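Local coordinates for protein 2-aminomuconic 6-semialdehyde dehydrogenase (Pseudomonas sp., PDB 7BZV) that catalyses the NAD+-dependent oxidation of 2-aminomuconic 6-semialdehyde to 2-aminomuconate in the meta-cleavage pathway of 2-aminophenol catabolism, at residues 7-12 and 202-207; 64-69 and 112-117; 84-89 and 183-188; 144-149 and 222-227; 152-157 and 285-290. All blocks are in the same frame, centred on the assembly; numbering follows the deposited sequence.

How the contacts relate
Contact 1 opens first, at strand 3-9, and closes at strand 203-205, tying the N-terminal sheet to the edge of the Rossmann-like sheet. Contacts 2 and 3 are nested inside this loop. They cross each other: contact 2 pairs helices 62-78 and 95-119, and contact 3 pairs helices 80-91 and 184-196. Contact 4 starts after contact 2 has closed. It joins neighbouring strands of the Rossmann-like sheet and crosses contacts 1 and 3. Contact 5 crosses contacts 1, 3 and 4. It connects the start of helix 156-169 to the loop before strand 290-296 of the seven-stranded sheet. Contact 3 touches contact 1 through H207 and T187, and contact 5 through E87 and L157.

Contact 1 (7-12 and 202-207); sequences NFVDGK and VFNLVH
The F8 ring presents its edge to F203 O, which lies near the ring plane, 3.4 Å from CD2. Over one face of this ring sits G11 N, offset toward the rim, and W13 meets the same ring with its plane inclined. Two amides serve as flat acceptors. N7 OD1 takes the backbone N-H of H207, with OD1 to N 2.8 Å, and the donor lies nearly on the line of the C=O bond (167°). N204 OD1 receives D10 N at 2.8 Å in much the same way, from almost straight ahead. For N204, CG stands anti to the carbonyl carbon (chi1 -59°), which carries the amide across to the turn. Between these bonds F8 and L205 form an antiparallel hydrogen-bonded pair: F8 N to L205 O is 2.9 Å, and L205 N to F8 O is 2.7 Å. This single bridge joins strand 3-9 of the N-terminal sheet to edge strand 203-205 of the Rossmann-like sheet. Strand 3-9 then turns back through a type I' turn, V9 to K12. A water accepts from G11 N and lies 2.8 Å from F203 O, linking the turn to strand 203-205. H207 uses NE2 on T187 OG1 of helix 184-196, and D10 forms a salt bridge with R51. V9 CG2 packs on V206 CG1 at 4.3 Å.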
# COMPACT_ATOMS: atom_id res chain seq x y z
N ASN B 7 42.47 -2.79 -1.38
CA ASN B 7 41.27 -3.60 -1.26
C ASN B 7 40.91 -3.79 0.21
O ASN B 7 41.74 -3.63 1.10
CB ASN B 7 41.46 -4.96 -1.92
CG ASN B 7 41.94 -4.87 -3.35
OD1 ASN B 7 41.14 -4.73 -4.27
ND2 ASN B 7 43.25 -4.97 -3.55
N PHE B 8 39.64 -4.16 0.45
CA PHE B 8 39.15 -4.40 1.81
C PHE B 8 38.32 -5.68 1.76
O PHE B 8 37.21 -5.69 1.22
CB PHE B 8 38.35 -3.19 2.30
CG PHE B 8 37.98 -3.25 3.76
CD1 PHE B 8 38.93 -3.09 4.74
CD2 PHE B 8 36.64 -3.44 4.14
CE1 PHE B 8 38.59 -3.16 6.09
CE2 PHE B 8 36.29 -3.51 5.47
CZ PHE B 8 37.25 -3.37 6.45
N VAL B 9 38.86 -6.78 2.29
CA VAL B 9 38.21 -8.08 2.19
C VAL B 9 38.18 -8.70 3.58
O VAL B 9 39.23 -8.85 4.22
CB VAL B 9 38.92 -9.02 1.19
CG1 VAL B 9 38.34 -10.43 1.27
CG2 VAL B 9 38.79 -8.46 -0.24
N ASP B 10 36.98 -9.07 4.03
CA ASP B 10 36.79 -9.76 5.30
C ASP B 10 37.49 -9.01 6.44
O ASP B 10 38.18 -9.60 7.27
CB ASP B 10 37.31 -11.20 5.22
CG ASP B 10 36.63 -12.13 6.22
OD1 ASP B 10 35.58 -11.76 6.80
OD2 ASP B 10 37.15 -13.25 6.41
N GLY B 11 37.33 -7.69 6.45
CA GLY B 11 37.83 -6.85 7.51
C GLY B 11 39.29 -6.50 7.42
O GLY B 11 39.80 -5.83 8.33
N LYS B 12 39.99 -6.90 6.36
CA LYS B 12 41.43 -6.69 6.24
C LYS B 12 41.73 -5.91 4.97
O LYS B 12 41.15 -6.19 3.91
CB LYS B 12 42.19 -8.03 6.25
CG LYS B 12 41.92 -8.91 7.48
CD LYS B 12 42.55 -10.30 7.37
CE LYS B 12 41.60 -11.39 7.87
NZ LYS B 12 41.32 -12.44 6.84
N VAL B 202 30.96 -8.18 5.62
CA VAL B 202 29.71 -7.56 5.18
C VAL B 202 29.97 -6.62 4.01
O VAL B 202 29.23 -6.63 3.02
CB VAL B 202 29.02 -6.81 6.34
CG1 VAL B 202 27.78 -6.03 5.80
CG2 VAL B 202 28.65 -7.80 7.40
N PHE B 203 30.99 -5.77 4.12
CA PHE B 203 31.34 -4.84 3.05
C PHE B 203 32.75 -5.15 2.54
O PHE B 203 33.73 -4.95 3.27
CB PHE B 203 31.27 -3.38 3.53
CG PHE B 203 31.55 -2.37 2.44
CD1 PHE B 203 32.86 -1.99 2.14
CD2 PHE B 203 30.51 -1.79 1.71
CE1 PHE B 203 33.10 -1.07 1.16
CE2 PHE B 203 30.76 -0.87 0.73
CZ PHE B 203 32.04 -0.51 0.44
N ASN B 204 32.85 -5.59 1.30
CA ASN B 204 34.13 -5.95 0.69
C ASN B 204 34.37 -5.11 -0.56
O ASN B 204 33.45 -4.87 -1.35
CB ASN B 204 34.15 -7.42 0.31
CG ASN B 204 33.94 -8.32 1.49
OD1 ASN B 204 34.82 -8.49 2.33
ND2 ASN B 204 32.74 -8.89 1.58
N LEU B 205 35.61 -4.67 -0.72
CA LEU B 205 36.00 -3.77 -1.80
C LEU B 205 37.12 -4.42 -2.58
O LEU B 205 38.18 -4.72 -2.01
CB LEU B 205 36.46 -2.41 -1.25
CG LEU B 205 37.11 -1.39 -2.21
CD1 LEU B 205 36.13 -0.87 -3.18
CD2 LEU B 205 37.70 -0.28 -1.39
N VAL B 206 36.89 -4.65 -3.87
CA VAL B 206 37.91 -5.14 -4.79
C VAL B 206 38.09 -4.13 -5.91
O VAL B 206 37.12 -3.70 -6.52
CB VAL B 206 37.54 -6.52 -5.37
CG1 VAL B 206 37.70 -7.59 -4.29
CG2 VAL B 206 36.14 -6.52 -5.94
N HIS B 207 39.35 -3.81 -6.21
CA HIS B 207 39.65 -2.86 -7.27
C HIS B 207 40.03 -3.55 -8.58
O HIS B 207 40.50 -4.69 -8.62
CB HIS B 207 40.78 -1.94 -6.85
CG HIS B 207 40.39 -0.91 -5.85
ND1 HIS B 207 39.50 0.11 -6.14
CD2 HIS B 207 40.75 -0.72 -4.56
CE1 HIS B 207 39.34 0.88 -5.08
NE2 HIS B 207 40.09 0.39 -4.10
O HOH W 1 34.87 -6.82 5.08

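Contact 2 (64-69 and 112-117); sequences QRVDWL and NFADIL
L117 holds CG anti to its backbone nitrogen (chi1 180°), which brings CB, CG and CD2 up to V66 CG2. V66 offers CG2 as the branch anti to its carbonyl carbon, and this methyl meets L117 CD2 at 3.8 Å. The other branch, CG1, turns to the A114 methyl. V66 CG2 also comes to 3.5 Å from A114 O, so the valine rests on backbone as much as on side chain. L69 CD1 reaches A114 CA at 3.7 Å, and L69 CB lies 3.9 Å from A114 CB. The methyl of A114 therefore has V66 and L69 as neighbours, one helical turn apart. The two helices, 62-78 and 95-119, run antiparallel here, at 168°, with segment axes 8.6 Å apart at their nearest. The closest approach of the backbones is at V66 and A114, whose CA atoms are 4.7 Å apart; the small alanine leaves room for this. R65 adds its CB, 3.9 Å from L117 CD2. The guanidinium group of R65 leads elsewhere, to A169 O at the end of helix 156-169 and to T60 OG1. L69 and L117 also touch A169, so helix 156-169 lies along one flank of the pair. D115, on the same helix as A114, forms salt bridges with R70 of its own chain and with R70 of a second subunit.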
# COMPACT_ATOMS: atom_id res chain seq x y z
N GLN B 64 18.02 -3.12 13.74
CA GLN B 64 19.45 -2.93 13.91
C GLN B 64 20.08 -2.42 12.63
O GLN B 64 21.02 -1.62 12.67
CB GLN B 64 20.13 -4.25 14.35
CG GLN B 64 19.81 -4.65 15.76
CD GLN B 64 20.24 -6.08 16.09
OE1 GLN B 64 20.04 -7.01 15.31
NE2 GLN B 64 20.86 -6.25 17.24
N ARG B 65 19.61 -2.91 11.48
CA ARG B 65 20.20 -2.44 10.23
C ARG B 65 19.81 -0.99 9.95
O ARG B 65 20.62 -0.22 9.44
CB ARG B 65 19.82 -3.41 9.11
CG ARG B 65 20.51 -4.78 9.35
CD ARG B 65 20.54 -5.67 8.15
NE ARG B 65 19.23 -5.78 7.54
CZ ARG B 65 18.31 -6.66 7.89
NH1 ARG B 65 18.54 -7.53 8.87
NH2 ARG B 65 17.15 -6.68 7.27
N VAL B 66 18.60 -0.59 10.33
CA VAL B 66 18.23 0.81 10.27
C VAL B 66 19.30 1.63 10.98
O VAL B 66 19.86 2.59 10.42
CB VAL B 66 16.84 1.04 10.89
CG1 VAL B 66 16.62 2.55 11.08
CG2 VAL B 66 15.72 0.45 10.01
N ASP B 67 19.64 1.24 12.21
CA ASP B 67 20.64 1.96 12.99
C ASP B 67 22.02 1.90 12.32
O ASP B 67 22.74 2.91 12.28
CB ASP B 67 20.73 1.37 14.40
CG ASP B 67 19.50 1.70 15.26
OD1 ASP B 67 18.67 2.51 14.82
OD2 ASP B 67 19.36 1.13 16.37
N TRP B 68 22.43 0.74 11.81
CA TRP B 68 23.71 0.65 11.12
C TRP B 68 23.76 1.63 9.96
O TRP B 68 24.75 2.35 9.78
CB TRP B 68 23.95 -0.77 10.60
CG TRP B 68 24.47 -1.78 11.57
CD1 TRP B 68 23.85 -2.95 11.95
CD2 TRP B 68 25.72 -1.75 12.25
NE1 TRP B 68 24.63 -3.62 12.85
CE2 TRP B 68 25.79 -2.92 13.04
CE3 TRP B 68 26.78 -0.84 12.27
CZ2 TRP B 68 26.89 -3.21 13.84
CZ3 TRP B 68 27.86 -1.14 13.07
CH2 TRP B 68 27.90 -2.30 13.85
N LEU B 69 22.68 1.68 9.16
CA LEU B 69 22.66 2.55 7.99
C LEU B 69 22.82 4.01 8.42
O LEU B 69 23.49 4.80 7.74
CB LEU B 69 21.35 2.39 7.20
CG LEU B 69 21.16 1.03 6.52
CD1 LEU B 69 19.71 0.94 6.01
CD2 LEU B 69 22.11 0.86 5.40
N ASN B 112 17.87 7.67 3.60
CA ASN B 112 16.58 7.38 2.98
C ASN B 112 16.22 5.90 3.10
O ASN B 112 15.06 5.55 3.34
CB ASN B 112 16.60 7.79 1.51
CG ASN B 112 16.67 9.34 1.30
OD1 ASN B 112 16.73 9.81 0.16
ND2 ASN B 112 16.68 10.11 2.38
N PHE B 113 17.15 5.00 2.77
CA PHE B 113 16.82 3.58 2.87
C PHE B 113 16.71 3.13 4.32
O PHE B 113 16.01 2.15 4.59
CB PHE B 113 17.83 2.72 2.07
CG PHE B 113 17.53 2.75 0.61
CD1 PHE B 113 16.38 2.15 0.14
CD2 PHE B 113 18.32 3.49 -0.27
CE1 PHE B 113 16.02 2.23 -1.19
CE2 PHE B 113 17.96 3.58 -1.62
CZ PHE B 113 16.82 2.95 -2.07
N ALA B 114 17.37 3.81 5.26
CA ALA B 114 17.08 3.50 6.65
C ALA B 114 15.60 3.76 6.98
O ALA B 114 14.94 2.93 7.63
CB ALA B 114 17.99 4.32 7.55
N ASP B 115 15.06 4.90 6.53
CA ASP B 115 13.65 5.23 6.74
C ASP B 115 12.74 4.22 6.06
O ASP B 115 11.76 3.74 6.66
CB ASP B 115 13.33 6.64 6.20
CG ASP B 115 14.00 7.76 6.97
OD1 ASP B 115 14.48 7.57 8.11
OD2 ASP B 115 14.10 8.86 6.41
N ILE B 116 13.03 3.88 4.80
CA ILE B 116 12.20 2.91 4.07
C ILE B 116 12.19 1.56 4.76
O ILE B 116 11.14 0.92 4.91
CB ILE B 116 12.70 2.76 2.63
CG1 ILE B 116 12.30 4.05 1.91
CG2 ILE B 116 12.08 1.54 1.93
CD1 ILE B 116 13.17 4.45 0.80
N LEU B 117 13.35 1.12 5.22
CA LEU B 117 13.41 -0.16 5.94
C LEU B 117 12.64 -0.08 7.24
O LEU B 117 11.91 -1.01 7.59
CB LEU B 117 14.87 -0.53 6.22
CG LEU B 117 15.14 -1.84 6.97
CD1 LEU B 117 14.56 -3.04 6.24
CD2 LEU B 117 16.68 -1.98 7.22

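Contact 3 (84-89 and 183-188); sequences LDAEMA and PGTATL
E87 and T185 cross at about a right angle, E87 CB lying 3.7 Å from T185 CG2. E87 starts with CG anti to the backbone nitrogen and then bends at chi2 (86°). The bend brings OE1 to the hydroxyl of T185. OG1 donates to OE1 at 2.6 Å, but OE1 is crowded by the threonine methyl in the model, so its exact place is doubtful. A water bridges the two helices. It donates to E87 OE1 at 2.8 Å and accepts from T185 N at 2.9 Å. Beside this polar group lies an apolar one. A86 directs its CB at helix 184-196, where it packs against L188 CD1 at 3.7 Å and over the backbone of G184. The short residues A86 and G184 bring their CA atoms to 5.4 Å. The helices run antiparallel, at 155°. D90 accepts the N-H of G184. E87 OE2 accepts the N-H of L157, in the first turn of helix 156-169. The carboxylate thus lies near the N-terminal ends of two helices, linked through water to one and bonded directly to the other. Their dipoles would probably stabilise its negative charge.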
# COMPACT_ATOMS: atom_id res chain seq x y z
N LEU B 84 34.62 14.54 -0.14
CA LEU B 84 34.64 15.60 -1.13
C LEU B 84 36.01 15.68 -1.83
O LEU B 84 36.09 15.78 -3.07
CB LEU B 84 34.33 16.93 -0.47
CG LEU B 84 33.11 17.73 -0.91
CD1 LEU B 84 33.25 19.12 -0.24
CD2 LEU B 84 33.00 17.83 -2.40
N ASP B 85 37.08 15.66 -1.04
CA ASP B 85 38.43 15.81 -1.59
C ASP B 85 38.75 14.67 -2.53
O ASP B 85 39.22 14.88 -3.66
CB ASP B 85 39.47 15.87 -0.46
CG ASP B 85 39.41 17.17 0.37
OD1 ASP B 85 38.80 18.16 -0.07
OD2 ASP B 85 39.99 17.20 1.46
N ALA B 86 38.48 13.43 -2.09
CA ALA B 86 38.79 12.29 -2.93
C ALA B 86 37.96 12.30 -4.21
O ALA B 86 38.48 11.99 -5.29
CB ALA B 86 38.55 10.99 -2.15
N GLU B 87 36.67 12.61 -4.10
CA GLU B 87 35.81 12.60 -5.28
C GLU B 87 36.27 13.65 -6.28
O GLU B 87 36.34 13.40 -7.50
CB GLU B 87 34.35 12.83 -4.86
CG GLU B 87 33.34 12.45 -5.94
CD GLU B 87 32.98 10.98 -5.87
OE1 GLU B 87 33.88 10.15 -5.58
OE2 GLU B 87 31.78 10.67 -6.07
N MET B 88 36.64 14.84 -5.80
CA MET B 88 37.04 15.90 -6.71
C MET B 88 38.38 15.59 -7.37
O MET B 88 38.58 15.90 -8.55
CB MET B 88 37.10 17.23 -5.95
CG MET B 88 35.68 17.75 -5.76
SD MET B 88 35.47 19.38 -5.08
CE MET B 88 35.88 19.22 -3.44
N ALA B 89 39.30 14.96 -6.64
CA ALA B 89 40.60 14.65 -7.24
C ALA B 89 40.44 13.62 -8.35
O ALA B 89 41.03 13.75 -9.43
CB ALA B 89 41.57 14.14 -6.18
N PRO B 183 38.54 5.30 -7.71
CA PRO B 183 38.63 4.37 -6.57
C PRO B 183 38.46 5.00 -5.20
O PRO B 183 38.23 4.27 -4.22
CB PRO B 183 40.05 3.80 -6.71
CG PRO B 183 40.84 4.99 -7.35
CD PRO B 183 39.86 5.59 -8.32
N GLY B 184 38.57 6.31 -5.08
CA GLY B 184 38.73 6.96 -3.79
C GLY B 184 37.56 6.89 -2.83
O GLY B 184 37.69 6.41 -1.70
N THR B 185 36.41 7.41 -3.25
CA THR B 185 35.30 7.45 -2.30
C THR B 185 34.89 6.04 -1.90
O THR B 185 34.43 5.83 -0.77
CB THR B 185 34.12 8.27 -2.84
OG1 THR B 185 33.80 7.93 -4.19
CG2 THR B 185 34.51 9.77 -2.83
N ALA B 186 35.07 5.06 -2.80
CA ALA B 186 34.73 3.69 -2.44
C ALA B 186 35.66 3.17 -1.37
O ALA B 186 35.24 2.46 -0.44
CB ALA B 186 34.78 2.77 -3.67
N THR B 187 36.95 3.52 -1.47
CA THR B 187 37.88 3.14 -0.42
C THR B 187 37.57 3.86 0.89
O THR B 187 37.64 3.26 1.96
CB THR B 187 39.32 3.40 -0.88
OG1 THR B 187 39.50 2.77 -2.15
CG2 THR B 187 40.32 2.86 0.13
N LEU B 188 37.20 5.15 0.83
CA LEU B 188 36.80 5.84 2.05
C LEU B 188 35.53 5.22 2.64
O LEU B 188 35.37 5.12 3.86
CB LEU B 188 36.58 7.32 1.79
CG LEU B 188 37.84 8.09 1.36
CD1 LEU B 188 37.54 9.55 1.08
CD2 LEU B 188 38.93 7.99 2.42
O HOH W 2 36.16 8.53 -5.96

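Contact 4 (144-149 and 222-227); sequences LGVVGV and PDISAI. With SO4 (sulfate ion), chain H.
The chains pair in parallel at G148 and I227, with G148 N donating to A226 O at 2.9 Å. Just ahead, S225 N donates to V146 O at 2.7 Å, nearly in line with the C=O bond (163°). The serine side chain then answers back. With OG anti to its carbonyl carbon (chi1 -52°), OG accepts V146 N at 2.9 Å. G145 CA is 3.1 Å from S225 OG. L144 CD1 presses on the A226 methyl at 3.5 Å, tighter than usual. V146 and I224 cross at about a right angle, CG1 to CD1 4.1 Å. Strand 134-150 pairs in parallel with both 173-177 and 226-230, at the heart of the Rossmann-like sheet of aldehyde dehydrogenases. D223, just ahead of the pairing, forms a salt bridge with R414 of the third subunit. S225 OG also donates to a sulfate oxygen, O1, at 3.3 Å; the ion probably comes from the crystallisation liquor. One hydroxyl thus stands in for a main-chain acceptor at the strand start and passes its own proton outward, while the buried A226 N finds no partner.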
# COMPACT_ATOMS: atom_id res chain seq x y z
N LEU B 144 19.33 -11.79 -0.26
CA LEU B 144 19.69 -12.65 -1.37
C LEU B 144 20.93 -13.45 -1.05
O LEU B 144 20.99 -14.65 -1.33
CB LEU B 144 19.96 -11.80 -2.59
CG LEU B 144 18.71 -11.20 -3.27
CD1 LEU B 144 19.19 -10.26 -4.36
CD2 LEU B 144 17.77 -12.25 -3.85
N GLY B 145 21.93 -12.80 -0.48
CA GLY B 145 23.21 -13.43 -0.22
C GLY B 145 24.29 -12.38 -0.30
O GLY B 145 24.37 -11.47 0.53
N VAL B 146 25.16 -12.53 -1.29
CA VAL B 146 26.27 -11.63 -1.55
C VAL B 146 25.92 -10.95 -2.86
O VAL B 146 25.71 -11.63 -3.87
CB VAL B 146 27.61 -12.37 -1.64
CG1 VAL B 146 28.74 -11.41 -1.88
CG2 VAL B 146 27.86 -13.23 -0.35
N VAL B 147 25.78 -9.63 -2.82
CA VAL B 147 25.42 -8.82 -3.98
C VAL B 147 26.69 -8.23 -4.58
O VAL B 147 27.49 -7.59 -3.88
CB VAL B 147 24.44 -7.71 -3.57
CG1 VAL B 147 24.22 -6.72 -4.72
CG2 VAL B 147 23.14 -8.34 -3.12
N GLY B 148 26.91 -8.45 -5.88
CA GLY B 148 28.02 -7.83 -6.58
C GLY B 148 27.62 -6.45 -7.10
O GLY B 148 26.59 -6.30 -7.75
N VAL B 149 28.44 -5.45 -6.79
CA VAL B 149 28.16 -4.04 -7.12
C VAL B 149 29.29 -3.54 -8.02
O VAL B 149 30.44 -3.41 -7.59
CB VAL B 149 28.04 -3.15 -5.87
CG1 VAL B 149 27.78 -1.71 -6.29
CG2 VAL B 149 26.94 -3.64 -4.92
N PRO B 222 30.03 -18.17 -9.43
CA PRO B 222 28.78 -18.95 -9.31
C PRO B 222 28.05 -18.71 -8.00
O PRO B 222 26.87 -19.07 -7.90
CB PRO B 222 29.24 -20.40 -9.45
CG PRO B 222 30.70 -20.40 -9.01
CD PRO B 222 31.25 -19.00 -9.30
N ASP B 223 28.72 -18.14 -6.99
CA ASP B 223 28.15 -17.92 -5.66
C ASP B 223 27.72 -16.48 -5.41
O ASP B 223 27.30 -16.15 -4.29
CB ASP B 223 29.15 -18.35 -4.56
CG ASP B 223 29.51 -19.82 -4.64
OD1 ASP B 223 28.67 -20.60 -5.14
OD2 ASP B 223 30.62 -20.20 -4.17
N ILE B 224 27.86 -15.61 -6.40
CA ILE B 224 27.23 -14.30 -6.30
C ILE B 224 25.71 -14.47 -6.33
O ILE B 224 25.17 -15.35 -7.02
CB ILE B 224 27.73 -13.41 -7.45
CG1 ILE B 224 27.87 -11.95 -7.00
CG2 ILE B 224 26.79 -13.54 -8.63
CD1 ILE B 224 28.97 -11.72 -5.98
N SER B 225 25.01 -13.66 -5.56
CA SER B 225 23.57 -13.85 -5.40
C SER B 225 22.75 -12.90 -6.26
O SER B 225 21.57 -13.16 -6.52
CB SER B 225 23.18 -13.68 -3.92
OG SER B 225 23.98 -14.50 -3.07
N ALA B 226 23.37 -11.83 -6.72
CA ALA B 226 22.72 -10.85 -7.57
C ALA B 226 23.82 -9.93 -8.05
O ALA B 226 24.90 -9.85 -7.45
CB ALA B 226 21.63 -10.08 -6.82
N ILE B 227 23.56 -9.27 -9.18
CA ILE B 227 24.53 -8.36 -9.77
C ILE B 227 23.79 -7.07 -10.09
O ILE B 227 22.77 -7.10 -10.79
CB ILE B 227 25.20 -8.88 -11.04
CG1 ILE B 227 25.85 -10.25 -10.82
CG2 ILE B 227 26.27 -7.89 -11.52
CD1 ILE B 227 25.97 -11.07 -12.11
S SO4 H . 22.92 -18.22 -4.60
O1 SO4 H . 23.30 -17.70 -3.29
O2 SO4 H . 22.38 -17.15 -5.42
O3 SO4 H . 21.90 -19.25 -4.45
O4 SO4 H . 24.10 -18.78 -5.24

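Contact 5 (152-157 and 285-290); sequences PWNLPL and QVCLCS
N154 directs its side chain at Q285, and CB, CG and ND2 in turn come near the same carbonyl. CB lies 3.1 Å from Q285 O, and CG follows at 3.5 Å. ND2 then donates to Q285 O at 2.9 Å, which lies in the plane of the N154 amide; the N-H points there at 156°. Beyond this bond ND2 comes within 3.8 Å of C287 N and 4.4 Å of C287 SG. The group reaches this place with CG between the backbone nitrogen and the carbonyl carbon (chi1 66°). Q285-S290, with its Q-V-C, matches the family segment that carries the nucleophilic cysteine of aldehyde dehydrogenases. N154, in a P-W-N-L-P sequence, matches the asparagine that helps form their oxyanion hole. By this likeness ND2 and the backbone N-H of C287, buried here without a partner, probably serve the substrate oxygen. A type I turn from V286 to C289 carries C287. Next door W153 brings CZ3 to 3.4 Å from Q285 OE1, with ring and amide planes 57° apart. That amide is fixed by I330 N and N282 O. L155, the N-cap of helix 156-169, touches V286 CG1 with CD1 at 4.4 Å. N154 O is held by K93 and N282. A glycerol lies about 4 Å from the W153 side chain, nearest atoms.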
# COMPACT_ATOMS: atom_id res chain seq x y z
N PRO B 152 29.94 3.00 -11.54
CA PRO B 152 30.53 3.79 -12.62
C PRO B 152 31.39 4.94 -12.11
O PRO B 152 31.45 5.25 -10.92
CB PRO B 152 29.31 4.33 -13.37
CG PRO B 152 28.29 4.55 -12.26
CD PRO B 152 28.56 3.42 -11.24
N TRP B 153 32.07 5.59 -13.06
CA TRP B 153 32.98 6.69 -12.73
C TRP B 153 32.30 8.06 -12.73
O TRP B 153 32.93 9.03 -12.31
CB TRP B 153 34.19 6.77 -13.71
CG TRP B 153 33.81 6.73 -15.15
CD1 TRP B 153 33.88 5.65 -15.98
CD2 TRP B 153 33.29 7.81 -15.96
NE1 TRP B 153 33.38 5.98 -17.23
CE2 TRP B 153 33.03 7.30 -17.23
CE3 TRP B 153 33.02 9.16 -15.72
CZ2 TRP B 153 32.51 8.08 -18.27
CZ3 TRP B 153 32.52 9.94 -16.75
CH2 TRP B 153 32.27 9.39 -18.01
N ASN B 154 31.05 8.20 -13.20
CA ASN B 154 30.52 9.55 -13.41
C ASN B 154 29.96 10.15 -12.14
O ASN B 154 30.02 11.37 -11.94
CB ASN B 154 29.47 9.57 -14.52
CG ASN B 154 28.21 8.80 -14.17
OD1 ASN B 154 28.25 7.70 -13.61
ND2 ASN B 154 27.09 9.37 -14.50
N LEU B 155 29.39 9.31 -11.29
CA LEU B 155 28.88 9.68 -9.97
C LEU B 155 29.37 8.60 -9.01
O LEU B 155 28.59 7.77 -8.54
CB LEU B 155 27.36 9.79 -9.99
CG LEU B 155 26.74 10.77 -10.98
CD1 LEU B 155 25.24 10.33 -11.13
CD2 LEU B 155 26.84 12.24 -10.62
N PRO B 156 30.69 8.56 -8.74
CA PRO B 156 31.24 7.41 -8.00
C PRO B 156 30.56 7.14 -6.66
O PRO B 156 30.05 6.04 -6.43
CB PRO B 156 32.73 7.77 -7.82
CG PRO B 156 33.03 8.77 -8.91
CD PRO B 156 31.73 9.55 -9.10
N LEU B 157 30.56 8.11 -5.75
CA LEU B 157 29.97 7.83 -4.44
C LEU B 157 28.46 7.68 -4.53
O LEU B 157 27.88 6.78 -3.92
CB LEU B 157 30.31 8.94 -3.44
CG LEU B 157 29.77 8.69 -2.03
CD1 LEU B 157 30.46 7.53 -1.36
CD2 LEU B 157 29.94 9.98 -1.21
N GLN B 285 28.22 14.46 -18.19
CA GLN B 285 28.49 13.06 -17.90
C GLN B 285 27.50 12.51 -16.86
O GLN B 285 27.87 11.71 -16.03
CB GLN B 285 29.91 12.88 -17.38
CG GLN B 285 31.04 13.30 -18.38
CD GLN B 285 32.41 13.43 -17.71
OE1 GLN B 285 33.42 12.86 -18.16
NE2 GLN B 285 32.46 14.20 -16.65
N VAL B 286 26.28 12.97 -16.87
CA VAL B 286 25.22 12.33 -16.10
C VAL B 286 24.45 11.50 -17.09
O VAL B 286 24.12 11.99 -18.18
CB VAL B 286 24.32 13.35 -15.39
CG1 VAL B 286 23.42 12.65 -14.37
CG2 VAL B 286 25.20 14.33 -14.71
N CYS B 287 24.17 10.25 -16.72
CA CYS B 287 23.35 9.40 -17.57
C CYS B 287 22.03 10.05 -17.93
O CYS B 287 21.40 9.67 -18.92
CB CYS B 287 23.14 8.04 -16.88
SG CYS B 287 22.88 8.10 -15.03
N LEU B 288 21.58 11.00 -17.11
CA LEU B 288 20.27 11.64 -17.28
C LEU B 288 20.32 12.93 -18.09
O LEU B 288 19.28 13.54 -18.37
CB LEU B 288 19.70 11.91 -15.89
CG LEU B 288 19.69 10.69 -14.95
CD1 LEU B 288 19.44 11.03 -13.51
CD2 LEU B 288 18.61 9.79 -15.48
N CYS B 289 21.50 13.41 -18.44
CA CYS B 289 21.60 14.64 -19.22
C CYS B 289 20.89 14.53 -20.57
O CYS B 289 20.81 13.46 -21.18
CB CYS B 289 23.07 14.98 -19.46
SG CYS B 289 23.97 15.64 -18.06
N SER B 290 20.43 15.67 -21.06
CA SER B 290 19.85 15.79 -22.39
C SER B 290 20.94 15.92 -23.45
O SER B 290 21.85 16.73 -23.30
CB SER B 290 19.00 17.06 -22.48
OG SER B 290 18.18 17.18 -21.38